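Local atomic coordinates of nickel-dependent hydrogenase large subunit (Allochromatium vinosum, PDB entry 3MYR), a protein that oxidises molecular hydrogen at a nickel-iron centre, as the large subunit of a heterodimeric membrane-bound hydrogenase. Residues B[4-9]-B[18-23]; B[28-33]-B[529-534]; B[172-177]-B[541-546]; B[274-279]-B[422-427]; B[280-285]-B[386-391]. All blocks are in the same frame, centred on the assembly; numbering follows the deposited sequence.

Contact 1: residues B[4-9]-B[18-23]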
# COMPACT_ATOMS: atom_id res chain seq x y z
N ARG B 4 19.95 -13.35 -19.54
CA ARG B 4 19.71 -12.23 -18.67
C ARG B 4 20.01 -12.48 -17.21
O ARG B 4 19.78 -13.53 -16.70
CB ARG B 4 18.28 -11.77 -18.80
CG ARG B 4 18.01 -10.87 -19.91
CD ARG B 4 16.55 -10.62 -19.99
NE ARG B 4 16.22 -10.92 -21.30
CZ ARG B 4 15.41 -11.86 -21.74
NH1 ARG B 4 14.67 -12.59 -20.97
NH2 ARG B 4 15.35 -12.01 -23.01
N ILE B 5 20.48 -11.46 -16.55
CA ILE B 5 20.55 -11.46 -15.07
C ILE B 5 19.11 -11.33 -14.50
O ILE B 5 18.26 -10.63 -15.11
CB ILE B 5 21.46 -10.30 -14.65
CG1 ILE B 5 22.93 -10.63 -15.10
CG2 ILE B 5 21.35 -9.96 -13.20
CD1 ILE B 5 23.50 -11.92 -14.59
N VAL B 6 18.81 -12.06 -13.44
CA VAL B 6 17.45 -12.11 -12.93
C VAL B 6 17.46 -11.66 -11.47
O VAL B 6 18.22 -12.18 -10.66
CB VAL B 6 16.84 -13.53 -13.04
CG1 VAL B 6 15.46 -13.62 -12.28
CG2 VAL B 6 16.70 -13.95 -14.54
N VAL B 7 16.60 -10.70 -11.11
CA VAL B 7 16.27 -10.49 -9.71
C VAL B 7 14.80 -10.68 -9.37
O VAL B 7 13.92 -9.88 -9.76
CB VAL B 7 16.99 -9.25 -9.11
CG1 VAL B 7 17.77 -8.34 -10.09
CG2 VAL B 7 16.63 -8.79 -7.67
N ASP B 8 14.55 -11.80 -8.72
CA ASP B 8 13.20 -12.26 -8.43
C ASP B 8 13.30 -13.12 -7.15
O ASP B 8 13.92 -14.15 -7.18
CB ASP B 8 12.72 -13.07 -9.63
CG ASP B 8 11.28 -13.48 -9.52
OD1 ASP B 8 10.72 -13.98 -10.54
OD2 ASP B 8 10.72 -13.39 -8.40
N PRO B 9 12.72 -12.68 -6.03
CA PRO B 9 11.84 -11.50 -5.89
C PRO B 9 12.65 -10.22 -5.69
O PRO B 9 13.68 -10.22 -5.05
CB PRO B 9 11.07 -11.77 -4.58
CG PRO B 9 11.99 -12.73 -3.76
CD PRO B 9 12.82 -13.50 -4.80
N ARG B 18 9.65 -8.98 -10.72
CA ARG B 18 10.85 -9.65 -11.23
C ARG B 18 11.51 -8.62 -12.21
O ARG B 18 10.78 -7.99 -13.02
CB ARG B 18 10.45 -10.95 -11.98
CG ARG B 18 11.54 -11.49 -12.98
CD ARG B 18 11.00 -12.75 -13.62
NE ARG B 18 12.04 -13.57 -14.25
CZ ARG B 18 12.55 -14.70 -13.76
NH1 ARG B 18 12.12 -15.16 -12.58
NH2 ARG B 18 13.45 -15.38 -14.47
N ILE B 19 12.82 -8.41 -12.08
CA ILE B 19 13.60 -7.64 -13.06
C ILE B 19 14.54 -8.58 -13.79
O ILE B 19 15.22 -9.41 -13.13
CB ILE B 19 14.44 -6.53 -12.36
CG1 ILE B 19 13.53 -5.56 -11.58
CG2 ILE B 19 15.33 -5.78 -13.40
CD1 ILE B 19 12.67 -4.72 -12.47
N GLU B 20 14.57 -8.49 -15.14
CA GLU B 20 15.62 -9.16 -15.92
C GLU B 20 16.42 -8.07 -16.61
O GLU B 20 15.86 -7.04 -17.01
CB GLU B 20 15.00 -10.16 -16.90
CG GLU B 20 14.33 -11.32 -16.12
CD GLU B 20 13.90 -12.50 -17.01
OE1 GLU B 20 13.30 -13.50 -16.49
OE2 GLU B 20 14.15 -12.43 -18.22
N ALA B 21 17.74 -8.26 -16.69
CA ALA B 21 18.61 -7.25 -17.30
C ALA B 21 19.59 -7.95 -18.27
O ALA B 21 20.28 -8.92 -17.90
CB ALA B 21 19.38 -6.52 -16.22
N GLN B 22 19.63 -7.46 -19.50
CA GLN B 22 20.63 -7.89 -20.46
C GLN B 22 21.85 -7.01 -20.22
O GLN B 22 21.77 -5.76 -20.35
CB GLN B 22 20.10 -7.75 -21.89
CG GLN B 22 21.16 -8.14 -22.99
CD GLN B 22 21.64 -9.60 -22.85
OE1 GLN B 22 22.84 -9.85 -22.67
NE2 GLN B 22 20.70 -10.55 -22.85
N MET B 23 22.94 -7.64 -19.81
CA MET B 23 24.15 -6.95 -19.45
C MET B 23 25.04 -6.82 -20.67
O MET B 23 25.12 -7.76 -21.48
CB MET B 23 24.92 -7.73 -18.37
CG MET B 23 24.16 -7.91 -17.03
SD MET B 23 23.45 -6.33 -16.43
CE MET B 23 24.94 -5.49 -15.86

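Contact 2: residues B[28-33]-B[529-534]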
# COMPACT_ATOMS: atom_id res chain seq x y z
N ILE B 28 24.09 -2.14 -17.69
CA ILE B 28 22.77 -2.60 -18.07
C ILE B 28 22.44 -2.16 -19.50
O ILE B 28 22.26 -0.97 -19.75
CB ILE B 28 21.69 -2.18 -17.06
CG1 ILE B 28 22.01 -2.80 -15.69
CG2 ILE B 28 20.30 -2.62 -17.58
CD1 ILE B 28 21.02 -2.50 -14.59
N ALA B 29 22.30 -3.09 -20.42
CA ALA B 29 22.00 -2.71 -21.83
C ALA B 29 20.48 -2.65 -22.08
O ALA B 29 20.00 -1.68 -22.66
CB ALA B 29 22.69 -3.65 -22.85
N GLN B 30 19.74 -3.66 -21.63
CA GLN B 30 18.26 -3.63 -21.68
C GLN B 30 17.73 -4.16 -20.35
O GLN B 30 18.27 -5.14 -19.80
CB GLN B 30 17.67 -4.49 -22.81
CG GLN B 30 17.90 -4.05 -24.28
CD GLN B 30 17.04 -2.82 -24.72
OE1 GLN B 30 17.54 -1.68 -24.69
NE2 GLN B 30 15.78 -3.05 -25.15
N ALA B 31 16.66 -3.54 -19.86
CA ALA B 31 16.00 -4.04 -18.66
C ALA B 31 14.52 -4.40 -18.97
O ALA B 31 13.86 -3.77 -19.82
CB ALA B 31 16.09 -2.99 -17.54
N TYR B 32 14.00 -5.39 -18.24
CA TYR B 32 12.61 -5.84 -18.39
C TYR B 32 11.99 -5.93 -16.99
O TYR B 32 12.63 -6.44 -16.05
CB TYR B 32 12.52 -7.20 -19.10
CG TYR B 32 13.20 -7.17 -20.43
CD1 TYR B 32 12.46 -6.95 -21.61
CD2 TYR B 32 14.58 -7.31 -20.52
CE1 TYR B 32 13.09 -6.87 -22.83
CE2 TYR B 32 15.24 -7.24 -21.77
CZ TYR B 32 14.47 -7.00 -22.91
OH TYR B 32 15.09 -6.96 -24.15
N SER B 33 10.79 -5.32 -16.87
CA SER B 33 10.03 -5.23 -15.63
C SER B 33 8.80 -6.17 -15.76
O SER B 33 8.01 -6.06 -16.72
CB SER B 33 9.52 -3.80 -15.42
OG SER B 33 8.70 -3.79 -14.25
N ALA B 529 14.66 3.61 -16.78
CA ALA B 529 15.50 4.12 -15.68
C ALA B 529 16.78 3.26 -15.50
O ALA B 529 17.86 3.80 -15.31
CB ALA B 529 14.69 4.14 -14.37
N LEU B 530 16.63 1.94 -15.44
CA LEU B 530 17.74 1.03 -15.38
C LEU B 530 18.62 1.12 -16.61
O LEU B 530 19.85 0.91 -16.50
CB LEU B 530 17.25 -0.41 -15.23
CG LEU B 530 16.57 -0.61 -13.82
CD1 LEU B 530 16.13 -2.07 -13.64
CD2 LEU B 530 17.51 -0.19 -12.66
N GLN B 531 18.01 1.40 -17.79
CA GLN B 531 18.79 1.54 -18.99
C GLN B 531 19.56 2.87 -18.97
O GLN B 531 20.42 3.06 -19.79
CB GLN B 531 17.93 1.40 -20.26
CG GLN B 531 17.46 -0.04 -20.38
CD GLN B 531 16.33 -0.28 -21.37
OE1 GLN B 531 15.77 -1.37 -21.41
NE2 GLN B 531 16.00 0.73 -22.17
N ASP B 532 19.25 3.78 -18.04
CA ASP B 532 19.92 5.11 -18.01
C ASP B 532 21.16 5.11 -17.03
O ASP B 532 21.03 5.29 -15.80
CB ASP B 532 18.88 6.21 -17.67
CG ASP B 532 19.52 7.54 -17.29
OD1 ASP B 532 18.92 8.31 -16.50
OD2 ASP B 532 20.62 7.86 -17.81
N ASN B 533 22.33 4.85 -17.58
CA ASN B 533 23.58 5.07 -16.83
C ASN B 533 23.78 4.15 -15.61
O ASN B 533 24.22 4.57 -14.54
CB ASN B 533 23.69 6.57 -16.46
CG ASN B 533 25.12 7.00 -16.03
OD1 ASN B 533 25.33 8.07 -15.40
ND2 ASN B 533 26.10 6.16 -16.34
N HIS B 534 23.40 2.88 -15.73
CA HIS B 534 23.66 1.94 -14.62
C HIS B 534 24.75 0.93 -14.91
O HIS B 534 24.70 0.26 -15.90
CB HIS B 534 22.38 1.17 -14.22
CG HIS B 534 21.35 2.03 -13.55
ND1 HIS B 534 20.93 1.83 -12.24
CD2 HIS B 534 20.71 3.15 -13.98
CE1 HIS B 534 20.11 2.81 -11.88
NE2 HIS B 534 19.95 3.62 -12.91
O HOH W 1 22.59 1.42 -18.06
O HOH W 2 21.38 1.14 -21.59

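Contact 3: residues B[172-177]-B[541-546]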
# COMPACT_ATOMS: atom_id res chain seq x y z
N TRP B 172 25.79 -6.15 2.96
CA TRP B 172 26.62 -5.33 3.84
C TRP B 172 28.10 -5.32 3.35
O TRP B 172 28.66 -6.37 2.99
CB TRP B 172 26.55 -5.88 5.28
CG TRP B 172 25.12 -6.28 5.64
CD1 TRP B 172 24.71 -7.52 6.06
CD2 TRP B 172 23.94 -5.46 5.57
NE1 TRP B 172 23.35 -7.52 6.24
CE2 TRP B 172 22.84 -6.29 5.93
CE3 TRP B 172 23.69 -4.13 5.19
CZ2 TRP B 172 21.50 -5.82 5.97
CZ3 TRP B 172 22.36 -3.65 5.19
CH2 TRP B 172 21.28 -4.49 5.60
N GLY B 173 28.75 -4.16 3.38
CA GLY B 173 30.19 -4.09 2.99
C GLY B 173 30.35 -3.93 1.48
O GLY B 173 31.48 -3.75 0.98
N HIS B 174 29.25 -3.93 0.73
CA HIS B 174 29.34 -3.67 -0.73
C HIS B 174 29.92 -2.23 -0.92
O HIS B 174 29.61 -1.32 -0.10
CB HIS B 174 27.92 -3.73 -1.34
CG HIS B 174 27.89 -3.71 -2.84
ND1 HIS B 174 28.10 -2.56 -3.57
CD2 HIS B 174 27.55 -4.67 -3.74
CE1 HIS B 174 27.98 -2.83 -4.86
NE2 HIS B 174 27.59 -4.08 -4.98
N PRO B 175 30.76 -2.04 -1.97
CA PRO B 175 31.44 -0.74 -2.16
C PRO B 175 30.45 0.38 -2.49
O PRO B 175 30.77 1.55 -2.28
CB PRO B 175 32.41 -1.01 -3.35
CG PRO B 175 31.82 -2.26 -4.04
CD PRO B 175 31.33 -3.08 -2.86
N ALA B 176 29.22 0.04 -2.91
CA ALA B 176 28.19 1.06 -3.15
C ALA B 176 27.77 1.76 -1.84
O ALA B 176 27.17 2.86 -1.84
CB ALA B 176 26.95 0.43 -3.87
N TYR B 177 28.03 1.11 -0.71
CA TYR B 177 27.70 1.76 0.60
C TYR B 177 28.77 2.77 0.99
O TYR B 177 29.93 2.43 1.04
CB TYR B 177 27.54 0.73 1.73
CG TYR B 177 26.28 -0.11 1.66
CD1 TYR B 177 26.37 -1.50 1.52
CD2 TYR B 177 25.01 0.48 1.88
CE1 TYR B 177 25.21 -2.30 1.55
CE2 TYR B 177 23.85 -0.28 1.95
CZ TYR B 177 23.96 -1.69 1.78
OH TYR B 177 22.80 -2.42 1.78
N GLN B 541 24.71 -9.32 -6.03
CA GLN B 541 24.36 -8.34 -5.01
C GLN B 541 24.01 -7.07 -5.79
O GLN B 541 24.76 -6.09 -5.76
CB GLN B 541 25.55 -8.07 -4.05
CG GLN B 541 26.06 -9.31 -3.27
CD GLN B 541 26.88 -8.96 -1.98
OE1 GLN B 541 27.46 -7.92 -1.86
NE2 GLN B 541 26.82 -9.83 -1.00
N PRO B 542 22.89 -7.09 -6.52
CA PRO B 542 22.54 -6.02 -7.45
C PRO B 542 21.95 -4.78 -6.72
O PRO B 542 20.86 -4.32 -7.02
CB PRO B 542 21.49 -6.71 -8.32
CG PRO B 542 20.67 -7.45 -7.24
CD PRO B 542 21.81 -8.12 -6.45
N ILE B 543 22.67 -4.26 -5.73
CA ILE B 543 22.22 -3.12 -5.00
C ILE B 543 21.93 -1.91 -5.92
O ILE B 543 21.07 -1.12 -5.62
CB ILE B 543 23.24 -2.80 -3.94
CG1 ILE B 543 22.71 -1.79 -2.91
CG2 ILE B 543 24.53 -2.34 -4.58
CD1 ILE B 543 23.52 -1.81 -1.58
N GLU B 544 22.57 -1.82 -7.09
CA GLU B 544 22.33 -0.65 -7.92
C GLU B 544 20.97 -0.73 -8.57
O GLU B 544 20.35 0.28 -8.82
CB GLU B 544 23.40 -0.52 -9.02
CG GLU B 544 24.88 -0.40 -8.50
CD GLU B 544 25.61 -1.75 -8.34
OE1 GLU B 544 26.86 -1.77 -8.38
OE2 GLU B 544 24.97 -2.81 -8.15
N ILE B 545 20.52 -1.93 -8.89
CA ILE B 545 19.18 -2.10 -9.43
C ILE B 545 18.14 -1.70 -8.35
O ILE B 545 17.22 -0.91 -8.62
CB ILE B 545 18.98 -3.54 -9.92
CG1 ILE B 545 19.67 -3.71 -11.28
CG2 ILE B 545 17.45 -3.88 -10.04
CD1 ILE B 545 19.63 -5.21 -11.83
N LEU B 546 18.35 -2.19 -7.13
CA LEU B 546 17.42 -1.98 -6.06
C LEU B 546 17.31 -0.48 -5.77
O LEU B 546 16.24 0.01 -5.53
CB LEU B 546 17.86 -2.74 -4.80
CG LEU B 546 17.92 -4.29 -4.93
CD1 LEU B 546 18.31 -4.89 -3.57
CD2 LEU B 546 16.62 -4.87 -5.39
O HOH W 3 29.05 -7.07 -0.03
O HOH W 4 26.50 -4.87 -7.53

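Contact 4: residues B[274-279]-B[422-427]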
# COMPACT_ATOMS: atom_id res chain seq x y z
N ARG B 274 21.69 9.29 -12.77
CA ARG B 274 21.18 8.09 -13.41
C ARG B 274 19.74 7.86 -13.00
O ARG B 274 19.31 8.40 -11.97
CB ARG B 274 22.08 6.84 -13.08
CG ARG B 274 22.19 6.46 -11.62
CD ARG B 274 23.18 5.27 -11.38
NE ARG B 274 24.52 5.63 -11.85
CZ ARG B 274 25.44 6.19 -11.05
NH1 ARG B 274 25.19 6.36 -9.72
NH2 ARG B 274 26.61 6.53 -11.54
N GLY B 275 19.06 6.98 -13.73
CA GLY B 275 17.79 6.41 -13.24
C GLY B 275 16.56 7.22 -13.65
O GLY B 275 15.52 7.22 -12.97
N GLU B 276 16.65 7.94 -14.75
CA GLU B 276 15.45 8.61 -15.31
C GLU B 276 15.55 8.66 -16.84
O GLU B 276 16.21 9.53 -17.40
CB GLU B 276 15.22 10.01 -14.70
CG GLU B 276 13.76 10.54 -14.87
CD GLU B 276 13.42 10.91 -16.37
OE1 GLU B 276 12.67 10.16 -17.04
OE2 GLU B 276 13.90 11.94 -16.86
N GLY B 277 14.90 7.71 -17.53
CA GLY B 277 15.17 7.59 -18.96
C GLY B 277 14.04 7.98 -19.89
O GLY B 277 14.09 7.65 -21.07
N LEU B 278 13.03 8.68 -19.36
CA LEU B 278 11.83 9.03 -20.17
C LEU B 278 11.74 10.52 -20.45
O LEU B 278 11.46 10.93 -21.61
CB LEU B 278 10.53 8.58 -19.49
CG LEU B 278 10.27 7.10 -19.21
CD1 LEU B 278 8.81 6.85 -18.60
CD2 LEU B 278 10.43 6.34 -20.51
N GLY B 279 11.90 11.33 -19.40
CA GLY B 279 11.74 12.76 -19.56
C GLY B 279 10.28 13.28 -19.63
O GLY B 279 10.08 14.48 -19.80
N ALA B 422 19.75 17.39 -12.12
CA ALA B 422 19.84 16.30 -11.16
C ALA B 422 18.47 15.90 -10.57
O ALA B 422 18.33 14.83 -10.01
CB ALA B 422 20.85 16.62 -10.02
N LEU B 423 17.43 16.69 -10.78
CA LEU B 423 16.07 16.23 -10.38
C LEU B 423 15.67 14.98 -11.15
O LEU B 423 14.99 14.10 -10.61
CB LEU B 423 15.02 17.31 -10.63
CG LEU B 423 15.25 18.51 -9.72
CD1 LEU B 423 14.28 19.64 -10.05
CD2 LEU B 423 15.08 18.06 -8.29
N TYR B 424 16.11 14.90 -12.41
CA TYR B 424 15.71 13.80 -13.31
C TYR B 424 16.57 12.57 -13.08
O TYR B 424 17.50 12.30 -13.84
CB TYR B 424 15.84 14.26 -14.73
CG TYR B 424 14.97 15.46 -14.99
CD1 TYR B 424 15.53 16.74 -15.06
CD2 TYR B 424 13.62 15.32 -15.22
CE1 TYR B 424 14.74 17.85 -15.35
CE2 TYR B 424 12.83 16.42 -15.57
CZ TYR B 424 13.37 17.68 -15.57
OH TYR B 424 12.57 18.74 -15.90
N SER B 425 16.33 11.90 -11.95
CA SER B 425 17.26 10.89 -11.50
C SER B 425 16.69 10.12 -10.32
O SER B 425 15.71 10.53 -9.72
CB SER B 425 18.57 11.56 -11.09
OG SER B 425 18.43 12.22 -9.82
N THR B 426 17.32 9.02 -9.96
CA THR B 426 16.98 8.25 -8.81
C THR B 426 17.09 9.11 -7.54
O THR B 426 16.21 9.07 -6.66
CB THR B 426 17.96 7.06 -8.73
OG1 THR B 426 17.69 6.16 -9.80
CG2 THR B 426 17.92 6.34 -7.34
N LEU B 427 18.15 9.91 -7.44
CA LEU B 427 18.26 10.80 -6.28
C LEU B 427 17.11 11.81 -6.27
O LEU B 427 16.63 12.13 -5.22
CB LEU B 427 19.52 11.63 -6.35
CG LEU B 427 20.34 11.89 -5.08
CD1 LEU B 427 21.29 13.12 -5.11
CD2 LEU B 427 19.70 11.78 -3.78

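Contact 5: residues B[280-285]-B[386-391]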
# COMPACT_ATOMS: atom_id res chain seq x y z
N ASN B 280 9.28 12.41 -19.50
CA ASN B 280 7.84 12.80 -19.59
C ASN B 280 7.18 12.46 -18.25
O ASN B 280 7.46 11.41 -17.70
CB ASN B 280 7.15 11.98 -20.67
CG ASN B 280 7.90 12.06 -22.01
OD1 ASN B 280 8.43 13.12 -22.37
ND2 ASN B 280 7.92 10.97 -22.74
N PHE B 281 6.31 13.34 -17.75
CA PHE B 281 5.72 13.19 -16.41
C PHE B 281 4.24 13.50 -16.48
O PHE B 281 3.86 14.40 -17.19
CB PHE B 281 6.42 14.10 -15.40
CG PHE B 281 7.85 13.80 -15.30
CD1 PHE B 281 8.74 14.33 -16.24
CD2 PHE B 281 8.32 12.89 -14.32
CE1 PHE B 281 10.15 13.99 -16.20
CE2 PHE B 281 9.69 12.55 -14.27
CZ PHE B 281 10.58 13.05 -15.26
N LEU B 282 3.42 12.78 -15.74
CA LEU B 282 2.00 12.99 -15.82
C LEU B 282 1.40 13.12 -14.41
O LEU B 282 1.68 12.28 -13.52
CB LEU B 282 1.39 11.80 -16.59
CG LEU B 282 -0.12 11.60 -16.58
CD1 LEU B 282 -0.74 12.67 -17.50
CD2 LEU B 282 -0.46 10.21 -17.06
N CYS B 283 0.52 14.13 -14.25
CA CYS B 283 -0.29 14.33 -13.05
C CYS B 283 -1.75 14.53 -13.41
O CYS B 283 -2.05 15.33 -14.28
CB CYS B 283 0.15 15.59 -12.30
SG CYS B 283 1.85 15.50 -11.74
N TYR B 284 -2.64 13.90 -12.65
CA TYR B 284 -4.04 14.27 -12.72
C TYR B 284 -4.36 15.41 -11.76
O TYR B 284 -5.42 16.05 -11.91
CB TYR B 284 -4.93 13.07 -12.42
CG TYR B 284 -4.73 11.85 -13.28
CD1 TYR B 284 -4.22 11.95 -14.60
CD2 TYR B 284 -5.16 10.57 -12.82
CE1 TYR B 284 -4.09 10.79 -15.41
CE2 TYR B 284 -5.01 9.36 -13.65
CZ TYR B 284 -4.43 9.51 -14.91
OH TYR B 284 -4.28 8.36 -15.68
N GLY B 285 -3.50 15.62 -10.75
CA GLY B 285 -3.76 16.66 -9.75
C GLY B 285 -4.73 16.18 -8.65
O GLY B 285 -5.38 15.13 -8.79
N VAL B 386 5.38 7.58 -19.76
CA VAL B 386 5.54 8.68 -18.85
C VAL B 386 5.88 8.13 -17.45
O VAL B 386 5.67 6.94 -17.15
CB VAL B 386 4.23 9.59 -18.81
CG1 VAL B 386 3.87 10.11 -20.16
CG2 VAL B 386 3.07 8.79 -18.30
N GLU B 387 6.37 9.02 -16.59
CA GLU B 387 6.60 8.69 -15.19
C GLU B 387 5.54 9.42 -14.34
O GLU B 387 5.23 10.61 -14.63
CB GLU B 387 7.98 9.13 -14.73
CG GLU B 387 8.12 9.05 -13.19
CD GLU B 387 9.56 9.18 -12.68
OE1 GLU B 387 9.76 9.44 -11.45
OE2 GLU B 387 10.49 9.05 -13.50
N VAL B 388 4.99 8.75 -13.32
CA VAL B 388 4.10 9.44 -12.41
C VAL B 388 4.68 9.37 -11.00
O VAL B 388 5.59 8.58 -10.71
CB VAL B 388 2.65 8.81 -12.40
CG1 VAL B 388 2.03 8.96 -13.84
CG2 VAL B 388 2.73 7.29 -12.05
N GLY B 389 4.14 10.15 -10.09
CA GLY B 389 4.54 9.96 -8.68
C GLY B 389 5.17 11.25 -8.17
O GLY B 389 4.96 12.35 -8.75
N PRO B 390 5.91 11.17 -7.05
CA PRO B 390 6.42 12.40 -6.44
C PRO B 390 7.25 13.27 -7.36
O PRO B 390 7.19 14.49 -7.24
CB PRO B 390 7.30 11.89 -5.25
CG PRO B 390 6.62 10.56 -4.86
CD PRO B 390 6.19 9.96 -6.24
N LEU B 391 8.10 12.67 -8.19
CA LEU B 391 8.95 13.50 -9.09
C LEU B 391 8.06 14.29 -10.10
O LEU B 391 8.27 15.48 -10.36
CB LEU B 391 9.98 12.64 -9.83
CG LEU B 391 11.05 13.41 -10.68
CD1 LEU B 391 11.71 14.62 -9.95
CD2 LEU B 391 12.16 12.44 -11.23
O HOH W 5 1.53 11.69 -10.95

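Contact 1: residues B[4-9]-B[18-23]
Arg18 runs extended from CG to NE, with CG anti to its backbone N (chi1 160°), and this carries its guanidinium across Val6 to Asp8. Arg18 NH1 forms a salt bridge with Asp8 OD1 at 2.7 Å, on the anti side and somewhat out of the carboxylate plane. Val6 CG1 lies over the centre of the guanidinium face, 3.4 Å from Arg18 CZ. Arg18 NE and NH2 both hold Glu20 OE1 from the side. Glu20 OE2 then takes Arg4 NH1 at 2.8 Å, with the two flat groups only 17° apart. The four charges thus form one salt-bridge network. It lies across an antiparallel beta hairpin of strands 5-7 and 17-24. Ile5 with Ala21 and Val7 with Ile19 are hydrogen-bonded pairs, and Val6 with Glu20 is a non-hydrogen-bonded pair. Val7 N reaches Ile19 O at 2.8 Å. On the face that carries Ile5 and Val7, Ile5 CG1 packs on Met23 CG at 3.6 Å. Asp8 OD2 has a further partner, the backbone N of Ala89 of the small subunit.

Contact 2: residues B[28-33]-B[529-534]
Strand 27-35, an outermost strand of the three-stranded antiparallel sheet within this chain, meets the end of helix 525-531 and the turn after it. Ala31 CB touches Leu530 CB at 3.7 Å. Ile28 lays its CB against Leu530 O, and its CD1 runs beside His534 CB at 3.9 Å. Two direct hydrogen bonds join the segments. Ile28 N reaches His534 O at 3.1 Å, a nearly straight bond. Gln531 supplies the other through its side chain. Its chain is extended beyond CG (chi2 165°), which takes Gln531 OE1 across to the strand, 2.8 Å from Ala31 N. The N-H arrives in the plane of the amide, on a lone pair. Arg517 adds a weak bond to the same oxygen. Water fills in between the backbones. One molecule receives a bond from His534 N and lies 2.9 Å from Ile28 O. A second water links Ile28 O and Gln531 O, so both waters meet the Ile28 carbonyl. Ala29 and Gln30 both face Gln22 on the neighbouring strand 17-24. This is a classic beta bulge, set where the sheet is held to the helix.

Contact 3: residues B[172-177]-B[541-546]
Ile543 makes the apolar part of the contact, using two branches on two rings. Its CG2 sits over a face of the His174 imidazole, a CH-pi contact 3.6 Å from the ring centroid and 15° off the normal. Ile543 CD1 lies over a face of the Tyr177 ring, 3.4 Å from Tyr177 CZ. The CG1 branch points opposite the backbone N (chi1 -167°), which sends CD1 to the tyrosine and leaves CG2 for the histidine. Ala176 CB also packs on Ile543 CG2, at 3.7 Å.

The polar part across the segments runs through water. One molecule lies in the plane of the imidazole, 2.9 Å from His174 NE2. It also lies within hydrogen-bonding distance of Gln541 O and of Glu544 OE2, 2.6 Å from the latter. Another links Gln541 OE1 and Trp172 O. Glu544 OE1 has its own partner in Val537 N, and Tyr177 OH bonds to Leu114 O.

Within the loop, Ala176 N donates to His174 ND1 at 2.9 Å, close to the ring plane. With the water on NE2, this bond fixes the rotation of the imidazole. Tyr177 N closes back on His174 O at 3.0 Å. Residues 174-177 form a type I beta turn, packed against the first turn of helix 543-551, which has Pro542 at its N-cap.

Contact 4: residues B[274-279]-B[422-427]
Arg274 O takes the backbone N-H of Thr426 at 2.9 Å, the direct hydrogen bond between these segments. The bond is nearly straight and lies in the carbonyl plane. It joins the loop after helix 236-265 to the N-terminus of helix 426-456, where Ser425 is the N-cap. The same carbonyl oxygen is 3.3 Å from Ser425 CA. Gly275 CA comes within 3.5 Å of Thr426 OG1, which places the loop backbone directly against the threonine. Thr426 OG1 itself is hydrogen-bonded to Thr548.

Glu276 meets Tyr424. Glu276 CB rests on the backbone of Tyr424, 3.3 Å from Tyr424 C. Its side chain lies alongside that of Tyr424, pointing the same way. Tyr424 is the centre of an inverse gamma turn that leads into the cap.

Further out, several bonds set these groups in place. Glu276 OE2 forms a salt bridge with Arg308, and Glu276 N is bonded to Asp532 OD1. The Glu276 chain bends at chi2 (-71°), and OE1 turns back to its own loop. There it is gripped by two backbone N-H groups. Leu278 N approaches from above the carboxylate plane, while Gly279 N meets Glu276 OE1 on its syn lone pair at 2.7 Å. Behind the helix end, Ser425 OG bonds to Gly428 N and donates to Ala422 O, 2.6 Å away.

Contact 5: residues B[280-285]-B[386-391]
Leu282 CB meets two valines on one side, Val386 CG2 at 3.8 Å and Val388 CG1 at 4.0 Å. Val388 CG1 also presses on the backbone, 3.4 Å from Leu282 O. Phe281 packs apart from this group, with CE2 3.9 Å from Leu391 CD2. The ring runs alongside Glu387, whose chain turns away from its own N (chi1 168°) and stays extended. Phe281 CE2 thereby lies 3.7 Å from Glu387 OE2, with the ring and carboxylate planes 51° apart. The backbones are joined by a single beta bridge between Phe281 and Glu387, at the start of strand 281-288. Segment 386-391 then turns into helix 390-399, with Gly389 as N-cap. Two hydrogen bonds make the bridge. Glu387 N donates to Asn280 O at 2.9 Å, and Leu282 N donates to Glu387 O. Beyond them, a water donates to Leu282 O at 2.6 Å and accepts from Gly389 N. The side chain of Val388 is about 7 Å from the nickel-iron centre and packs on Pro509, a residue of that pocket. At the polar edge, Glu387 OE1 forms a salt bridge with Arg429, and Asn280 OD1 accepts from Asp307 N.

In the fold
Contacts 4 and 5 are buried and touch each other, as Tyr424 and Glu276 both pack on Phe281. Contact 5 lies nearest the centre of the chain and is the one close to the nickel-iron site. Contact 3 is also buried but lies farther out. Contacts 1 and 2 are partly buried and share the three-stranded sheet, joined through Gln22. Helix 543-551 links contacts 1, 2 and 3, since Ile545 packs on Val7, Ile28 and Leu530. Asp532 and Asn533 tie contact 2 to contact 4. Charge pairs lie over the strand pairing of contact 1. Waters link the segments of contacts 2, 3 and 5. Contact 3 has packing and water, while the others also have direct backbone bonds.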